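Local atomic coordinates of intracellular growth locus, subunit C (Francisella tularensis subsp. tularensis, PDB entry 2QWU), a protein that is probably needed for intracellular growth of the bacterium, being encoded in the Francisella pathogenicity island and linked to cell invasion. Residues P85-T90 / L146-I151; E105-I110 / K154-S159. The protein carries 2 engineered substitutions. One frame throughout, in Å; residues are numbered along the deposited sequence. Where two conformers were deposited one is given.

Contact 1: residues P85-T90 / L146-I151; sequences PTISIT and LELYPI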
ATOM      1  N   PRO A  85     -13.061  -5.404   8.403  1.00 21.87           N
ATOM      2  CA  PRO A  85     -12.067  -6.346   7.859  1.00 20.33           C
ATOM      3  C   PRO A  85     -10.826  -6.393   8.722  1.00 21.34           C
ATOM      4  O   PRO A  85     -10.697  -5.597   9.645  1.00 22.96           O
ATOM      5  CB  PRO A  85     -11.743  -5.751   6.506  1.00 20.06           C
ATOM      6  CG  PRO A  85     -11.855  -4.261   6.784  1.00 20.90           C
ATOM      7  CD  PRO A  85     -13.168  -4.197   7.557  1.00 21.67           C
ATOM      8  N   THR A  86      -9.933  -7.347   8.455  1.00 20.60           N
ATOM      9  CA  THR A  86      -8.653  -7.419   9.183  1.00 20.34           C
ATOM     10  C   THR A  86      -7.664  -7.214   8.069  1.00 19.07           C
ATOM     11  O   THR A  86      -7.780  -7.845   7.027  1.00 18.89           O
ATOM     12  CB  THR A  86      -8.417  -8.766   9.892  0.50 21.73           C
ATOM     13  OG1 THR A  86      -9.346  -8.893  10.992  0.50 24.61           O
ATOM     14  CG2 THR A  86      -7.031  -8.813  10.449  0.50 23.40           C
ATOM     15  N   ILE A  87      -6.712  -6.318   8.297  1.00 17.06           N
ATOM     16  CA  ILE A  87      -5.799  -5.920   7.239  1.00 18.09           C
ATOM     17  C   ILE A  87      -4.363  -5.844   7.680  1.00 17.34           C
ATOM     18  O   ILE A  87      -4.059  -5.407   8.801  1.00 18.69           O
ATOM     19  CB  ILE A  87      -6.253  -4.477   6.725  1.00 16.85           C
ATOM     20  CG1 ILE A  87      -7.640  -4.597   6.081  1.00 19.32           C
ATOM     21  CG2 ILE A  87      -5.272  -3.887   5.743  1.00 15.50           C
ATOM     22  CD1 ILE A  87      -8.208  -3.205   5.716  1.00 18.57           C
ATOM     23  N   SER A  88      -3.469  -6.260   6.791  1.00 17.68           N
ATOM     24  CA  SER A  88      -2.032  -6.090   7.032  1.00 17.24           C
ATOM     25  C   SER A  88      -1.514  -5.409   5.769  1.00 17.01           C
ATOM     26  O   SER A  88      -2.066  -5.581   4.691  1.00 17.95           O
ATOM     27  CB  SER A  88      -1.307  -7.435   7.308  1.00 20.80           C
ATOM     28  OG  SER A  88      -1.433  -8.310   6.219  1.00 29.33           O
ATOM     29  N   ILE A  89      -0.485  -4.584   5.916  1.00 16.02           N
ATOM     30  CA  ILE A  89       0.080  -3.884   4.769  1.00 16.44           C
ATOM     31  C   ILE A  89       1.566  -3.708   4.940  1.00 16.27           C
ATOM     32  O   ILE A  89       2.073  -3.578   6.051  1.00 18.72           O
ATOM     33  CB  ILE A  89      -0.657  -2.487   4.565  1.00 18.25           C
ATOM     34  CG1 ILE A  89      -0.245  -1.862   3.221  1.00 18.63           C
ATOM     35  CG2 ILE A  89      -0.280  -1.477   5.705  1.00 17.19           C
ATOM     36  CD1 ILE A  89      -1.132  -0.634   2.917  1.00 20.70           C
ATOM     37  N   THR A  90       2.279  -3.714   3.826  1.00 14.50           N
ATOM     38  CA  THR A  90       3.730  -3.508   3.821  1.00 14.98           C
ATOM     39  C   THR A  90       4.020  -2.374   2.843  1.00 15.46           C
ATOM     40  O   THR A  90       3.601  -2.440   1.688  1.00 15.26           O
ATOM     41  CB  THR A  90       4.474  -4.784   3.374  1.00 18.46           C
ATOM     42  OG1 THR A  90       4.199  -5.827   4.338  1.00 19.42           O
ATOM     43  CG2 THR A  90       5.971  -4.548   3.419  1.00 18.57           C
ATOM     44  N   LEU A 146      -7.658   5.600   1.237  1.00 20.73           N
ATOM     45  CA  LEU A 146      -8.063   4.681   2.263  1.00 19.10           C
ATOM     46  C   LEU A 146      -7.464   5.078   3.607  1.00 19.29           C
ATOM     47  O   LEU A 146      -6.283   5.417   3.664  1.00 18.62           O
ATOM     48  CB  LEU A 146      -7.638   3.264   1.859  1.00 19.52           C
ATOM     49  CG  LEU A 146      -7.987   2.123   2.814  1.00 21.09           C
ATOM     50  CD1 LEU A 146      -9.492   1.813   2.778  1.00 22.32           C
ATOM     51  CD2 LEU A 146      -7.213   0.845   2.305  1.00 22.23           C
ATOM     52  N   GLU A 147      -8.273   5.032   4.680  1.00 18.81           N
ATOM     53  CA  GLU A 147      -7.799   5.324   6.020  1.00 19.88           C
ATOM     54  C   GLU A 147      -7.868   4.036   6.844  1.00 19.05           C
ATOM     55  O   GLU A 147      -8.930   3.393   6.972  1.00 20.32           O
ATOM     56  CB  GLU A 147      -8.637   6.379   6.735  1.00 21.55           C
ATOM     57  CG  GLU A 147      -8.035   6.756   8.099  1.00 26.21           C
ATOM     58  CD  GLU A 147      -8.625   8.054   8.661  1.00 32.34           C
ATOM     59  OE1 GLU A 147      -9.610   7.972   9.413  1.00 35.35           O
ATOM     60  OE2 GLU A 147      -8.120   9.159   8.327  1.00 37.21           O
ATOM     61  N   LEU A 148      -6.722   3.653   7.365  1.00 18.05           N
ATOM     62  CA  LEU A 148      -6.625   2.438   8.180  1.00 18.27           C
ATOM     63  C   LEU A 148      -6.315   2.822   9.633  1.00 19.69           C
ATOM     64  O   LEU A 148      -5.712   3.862   9.911  1.00 20.85           O
ATOM     65  CB  LEU A 148      -5.473   1.560   7.678  1.00 19.28           C
ATOM     66  CG  LEU A 148      -5.484   1.171   6.170  1.00 19.46           C
ATOM     67  CD1 LEU A 148      -4.067   0.565   5.756  1.00 21.08           C
ATOM     68  CD2 LEU A 148      -6.536   0.127   5.921  1.00 20.82           C
ATOM     69  N   TYR A 149      -6.702   1.963  10.568  1.00 18.92           N
ATOM     70  CA  TYR A 149      -6.431   2.268  11.977  1.00 21.08           C
ATOM     71  C   TYR A 149      -6.334   0.932  12.698  1.00 21.28           C
ATOM     72  O   TYR A 149      -6.764  -0.085  12.187  1.00 20.36           O
ATOM     73  CB  TYR A 149      -7.549   3.185  12.552  1.00 20.88           C
ATOM     74  CG  TYR A 149      -8.927   2.580  12.588  1.00 21.56           C
ATOM     75  CD1 TYR A 149      -9.307   1.784  13.643  1.00 22.80           C
ATOM     76  CD2 TYR A 149      -9.849   2.836  11.579  1.00 21.09           C
ATOM     77  CE1 TYR A 149     -10.601   1.235  13.702  1.00 25.13           C
ATOM     78  CE2 TYR A 149     -11.118   2.300  11.604  1.00 23.89           C
ATOM     79  CZ  TYR A 149     -11.492   1.509  12.673  1.00 25.50           C
ATOM     80  OH  TYR A 149     -12.771   0.994  12.722  1.00 30.89           O
ATOM     81  N   PRO A 150      -5.775   0.920  13.911  1.00 22.33           N
ATOM     82  CA  PRO A 150      -5.635  -0.348  14.644  1.00 23.84           C
ATOM     83  C   PRO A 150      -6.934  -0.923  15.141  1.00 26.42           C
ATOM     84  O   PRO A 150      -7.800  -0.183  15.596  1.00 26.20           O
ATOM     85  CB  PRO A 150      -4.754   0.025  15.845  1.00 23.53           C
ATOM     86  CG  PRO A 150      -4.048   1.289  15.399  1.00 24.32           C
ATOM     87  CD  PRO A 150      -5.094   2.024  14.621  1.00 23.27           C
ATOM     88  N   ILE A 151      -7.054  -2.242  15.082  1.00 27.05           N
ATOM     89  CA  ILE A 151      -8.237  -2.900  15.620  1.00 30.96           C
ATOM     90  C   ILE A 151      -8.157  -2.651  17.134  1.00 31.82           C
ATOM     91  O   ILE A 151      -9.157  -2.305  17.786  1.00 33.98           O
ATOM     92  CB  ILE A 151      -8.202  -4.419  15.358  1.00 31.27           C
ATOM     93  CG1 ILE A 151      -8.486  -4.698  13.868  1.00 30.19           C
ATOM     94  CG2 ILE A 151      -9.243  -5.090  16.247  1.00 32.92           C
ATOM     95  CD1 ILE A 151      -7.944  -6.032  13.379  1.00 30.25           C
TER

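Contact 2: residues E105-I110 / K154-S159; sequences EKVSSI and KAFSIS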
ATOM      1  N   GLU A 105       8.287   6.021  17.310  1.00 22.37           N
ATOM      2  CA  GLU A 105       7.907   6.613  18.609  1.00 20.09           C
ATOM      3  C   GLU A 105       6.549   7.265  18.595  1.00 19.72           C
ATOM      4  O   GLU A 105       5.818   7.214  19.573  1.00 18.94           O
ATOM      5  CB  GLU A 105       8.963   7.655  19.056  1.00 21.52           C
ATOM      6  CG  GLU A 105      10.266   7.013  19.520  1.00 20.30           C
ATOM      7  CD  GLU A 105      11.343   8.040  19.833  1.00 24.54           C
ATOM      8  OE1 GLU A 105      11.022   9.261  19.804  1.00 22.75           O
ATOM      9  OE2 GLU A 105      12.503   7.639  20.078  1.00 22.31           O
ATOM     10  N   LYS A 106       6.223   7.933  17.498  1.00 19.87           N
ATOM     11  CA  LYS A 106       4.931   8.588  17.382  1.00 20.32           C
ATOM     12  C   LYS A 106       3.816   7.549  17.327  1.00 20.93           C
ATOM     13  O   LYS A 106       2.784   7.696  17.971  1.00 19.18           O
ATOM     14  CB  LYS A 106       4.910   9.464  16.124  1.00 23.18           C
ATOM     15  CG  LYS A 106       3.625  10.264  15.973  1.00 27.20           C
ATOM     16  CD  LYS A 106       3.506  11.332  17.092  1.00 28.95           C
ATOM     17  CE  LYS A 106       2.216  12.155  16.965  1.00 29.24           C
ATOM     18  NZ  LYS A 106       2.262  12.961  15.687  1.00 30.48           N
ATOM     19  N   VAL A 107       4.036   6.473  16.573  1.00 20.26           N
ATOM     20  CA  VAL A 107       3.026   5.437  16.488  1.00 20.23           C
ATOM     21  C   VAL A 107       2.753   4.805  17.852  1.00 21.99           C
ATOM     22  O   VAL A 107       1.603   4.711  18.277  1.00 20.51           O
ATOM     23  CB  VAL A 107       3.439   4.347  15.431  1.00 20.97           C
ATOM     24  CG1 VAL A 107       2.522   3.147  15.559  1.00 21.21           C
ATOM     25  CG2 VAL A 107       3.392   4.955  14.023  1.00 20.55           C
ATOM     26  N   SER A 108       3.814   4.430  18.556  1.00 20.57           N
ATOM     27  CA  SER A 108       3.719   3.831  19.860  1.00 22.41           C
ATOM     28  C   SER A 108       2.997   4.761  20.850  1.00 21.99           C
ATOM     29  O   SER A 108       2.192   4.313  21.678  1.00 22.31           O
ATOM     30  CB  SER A 108       5.136   3.498  20.373  1.00 25.41           C
ATOM     31  OG  SER A 108       5.061   2.793  21.610  1.00 28.97           O
ATOM     32  N   SER A 109       3.280   6.047  20.778  1.00 21.31           N
ATOM     33  CA  SER A 109       2.638   6.985  21.686  1.00 21.79           C
ATOM     34  C   SER A 109       1.116   7.077  21.488  1.00 22.57           C
ATOM     35  O   SER A 109       0.344   7.212  22.451  1.00 22.31           O
ATOM     36  CB  SER A 109       3.252   8.356  21.498  0.50 21.06           C
ATOM     37  OG  SER A 109       4.552   8.346  22.097  0.50 22.27           O
ATOM     38  N   ILE A 110       0.685   7.090  20.233  1.00 23.04           N
ATOM     39  CA  ILE A 110      -0.750   7.178  19.974  1.00 24.46           C
ATOM     40  C   ILE A 110      -1.392   5.856  20.264  1.00 26.40           C
ATOM     41  O   ILE A 110      -2.472   5.785  20.843  1.00 27.28           O
ATOM     42  CB  ILE A 110      -1.017   7.571  18.548  1.00 25.32           C
ATOM     43  CG1 ILE A 110      -0.382   8.940  18.332  1.00 26.68           C
ATOM     44  CG2 ILE A 110      -2.532   7.557  18.295  1.00 25.49           C
ATOM     45  CD1 ILE A 110      -0.227   9.391  16.886  1.00 32.30           C
ATOM     46  N   LYS A 154      -3.519  -4.438  21.301  1.00 32.48           N
ATOM     47  CA  LYS A 154      -3.006  -5.800  21.368  1.00 33.28           C
ATOM     48  C   LYS A 154      -2.865  -6.517  20.028  1.00 32.01           C
ATOM     49  O   LYS A 154      -1.934  -7.316  19.834  1.00 32.12           O
ATOM     50  CB  LYS A 154      -3.865  -6.622  22.329  1.00 36.68           C
ATOM     51  CG  LYS A 154      -3.224  -6.727  23.691  1.00 40.08           C
ATOM     52  CD  LYS A 154      -4.274  -6.830  24.777  1.00 44.21           C
ATOM     53  CE  LYS A 154      -3.639  -6.912  26.169  1.00 44.82           C
ATOM     54  NZ  LYS A 154      -4.714  -7.044  27.189  1.00 48.35           N
ATOM     55  N   ALA A 155      -3.773  -6.231  19.100  1.00 29.72           N
ATOM     56  CA  ALA A 155      -3.746  -6.881  17.783  1.00 28.32           C
ATOM     57  C   ALA A 155      -2.697  -6.250  16.832  1.00 26.92           C
ATOM     58  O   ALA A 155      -2.213  -6.886  15.893  1.00 26.37           O
ATOM     59  CB  ALA A 155      -5.146  -6.770  17.130  1.00 27.55           C
ATOM     60  N   PHE A 156      -2.348  -5.007  17.108  1.00 26.38           N
ATOM     61  CA  PHE A 156      -1.434  -4.231  16.277  1.00 24.91           C
ATOM     62  C   PHE A 156       0.041  -4.553  16.385  1.00 25.63           C
ATOM     63  O   PHE A 156       0.559  -4.880  17.475  1.00 26.07           O
ATOM     64  CB  PHE A 156      -1.658  -2.753  16.593  1.00 24.39           C
ATOM     65  CG  PHE A 156      -0.854  -1.841  15.761  1.00 23.45           C
ATOM     66  CD1 PHE A 156      -1.344  -1.404  14.536  1.00 23.22           C
ATOM     67  CD2 PHE A 156       0.370  -1.345  16.234  1.00 23.32           C
ATOM     68  CE1 PHE A 156      -0.629  -0.473  13.804  1.00 23.81           C
ATOM     69  CE2 PHE A 156       1.097  -0.406  15.489  1.00 24.76           C
ATOM     70  CZ  PHE A 156       0.592   0.025  14.287  1.00 22.17           C
ATOM     71  N   SER A 157       0.723  -4.515  15.243  1.00 23.68           N
ATOM     72  CA  SER A 157       2.157  -4.763  15.206  1.00 25.15           C
ATOM     73  C   SER A 157       2.780  -3.893  14.112  1.00 23.72           C
ATOM     74  O   SER A 157       2.164  -3.696  13.082  1.00 20.30           O
ATOM     75  CB  SER A 157       2.419  -6.237  14.911  1.00 29.60           C
ATOM     76  OG  SER A 157       3.797  -6.508  14.942  1.00 38.52           O
ATOM     77  N   ILE A 158       3.971  -3.343  14.338  1.00 23.14           N
ATOM     78  CA  ILE A 158       4.605  -2.557  13.305  1.00 23.60           C
ATOM     79  C   ILE A 158       6.088  -2.745  13.360  1.00 25.31           C
ATOM     80  O   ILE A 158       6.683  -2.907  14.438  1.00 26.39           O
ATOM     81  CB  ILE A 158       4.269  -1.013  13.399  1.00 23.63           C
ATOM     82  CG1 ILE A 158       4.892  -0.251  12.198  1.00 23.77           C
ATOM     83  CG2 ILE A 158       4.870  -0.413  14.681  1.00 25.50           C
ATOM     84  CD1 ILE A 158       4.429   1.252  12.079  1.00 25.91           C
ATOM     85  N   SER A 159       6.712  -2.831  12.201  1.00 23.23           N
ATOM     86  CA  SER A 159       8.165  -2.901  12.210  1.00 23.08           C
ATOM     87  C   SER A 159       8.637  -2.030  11.063  1.00 22.70           C
ATOM     88  O   SER A 159       7.936  -1.928  10.047  1.00 21.21           O
ATOM     89  CB  SER A 159       8.668  -4.308  12.009  1.00 25.23           C
ATOM     90  OG  SER A 159       8.278  -4.816  10.743  1.00 27.29           O
TER

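Contact 1: residues P85-T90 / L146-I151
Leu148 reaches across to Ile87 and Ile89 of strand 86-96 with both branches: its CD2 meets Ile87 CD1 at 3.7 Å, and its CD1 lies 4.3 Å from Ile89 CD1. The forked leucine tip suits a place between two isoleucines that are two residues apart on one strand and therefore point to the same face. Ile87 carries CG1 beside its backbone N (chi1 -65°) with the chain extended beyond it, which brings CD1 out to meet the leucine; the two side chains cross at about a right angle. All three residues are buried, and being purely hydrocarbon they bring no polar side-chain atom that would need a partner. No hydrogen bond links the segments, because the strands are not neighbours. Strands 37-43, 71-79, 86-96, 173-184, 147-150 and 120-122 pair in turn and close into a barrel, reminiscent of Hcp-like tube proteins; the three side chains meet in its interior, across strand 173-184, and the touching parts run 133° apart. Backbone bonds from Ile87 to Leu183 and from Ile89 to Ile180 tie the first strand to that shared partner. A more exposed touch, at the start of strand 86-96 and just past strand 147-150, brings Ile151 CD1 to 4.0 Å from Thr86 OG1, but it is doubtful, since it rests on one of two conformers of the threonine.

Contact 2: residues E105-I110 / K154-S159
Val107 of the helix touches both Phe156 and Ile158, one with each of its methyl groups. CG1 comes to 3.8 Å from Phe156 CE2 and 3.9 Å from Phe156 CZ, so it meets the far corner of the ring at an oblique approach, and the two side chains cross at about a right angle. CG2 lies 4.3 Å from Ile158 CD1, a looser touch. A beta-branched valine is short and forked right at CB, which lets one helix residue serve two partners while the helix stays close to the strand.

The torsions account for the division of labour. Phe156 places its ring anti to the backbone N (chi1 -176°), projecting it from the chain just ahead of strand 157-162 toward the helix, where its length bridges the gap. Ile158 is extended through both torsions, so that its CD1 leads. Because Phe156 and Ile158 are two residues apart in an extended chain, both face the helix, whereas Ser157 between them faces the other way, as suits an exposed hydroxyl.

Further out, the helix backbone is regular: Glu105 O accepts Ser109 N at 3.0 Å. In one of the two conformers of Ser109, on the exposed side, OG also turns back to Glu105 O, from the opposite face of its plane. Lys106 forms a salt bridge with Glu46 and also bonds Ala44 O, tying the helix to the region that Val107 and Ile110 touch at Ala44. Phe156 also packs on Met118 and on Ile180 and Leu183, and Ile158 on Ile178. Helix 97-114 thus lies against one face of the main antiparallel sheet, with Phe156 and Ile158 between it and strand 173-184.

In the fold
Contacts 1 and 2 adjoin, their centres 13 Å apart on the same side of the chain's centre. They touch directly where Pro150 CG of contact 1 meets Phe156 CD1 of contact 2 at 3.9 Å. Strand 86-96 meets strand 147-150 in contact 1, and the next elements, helix 97-114 and strand 157-162 with the residue before it, meet in contact 2, so the segments alternate along the chain. Strand 173-184 is common ground: it pairs with strands 86-96, 147-150 and 157-162, and its Leu183 both bonds the backbone of Ile87 and touches the side chain of Phe156. Contact 1 lies about 10 Å from the chain's centre and contact 2 about 18 Å, nearer the periphery.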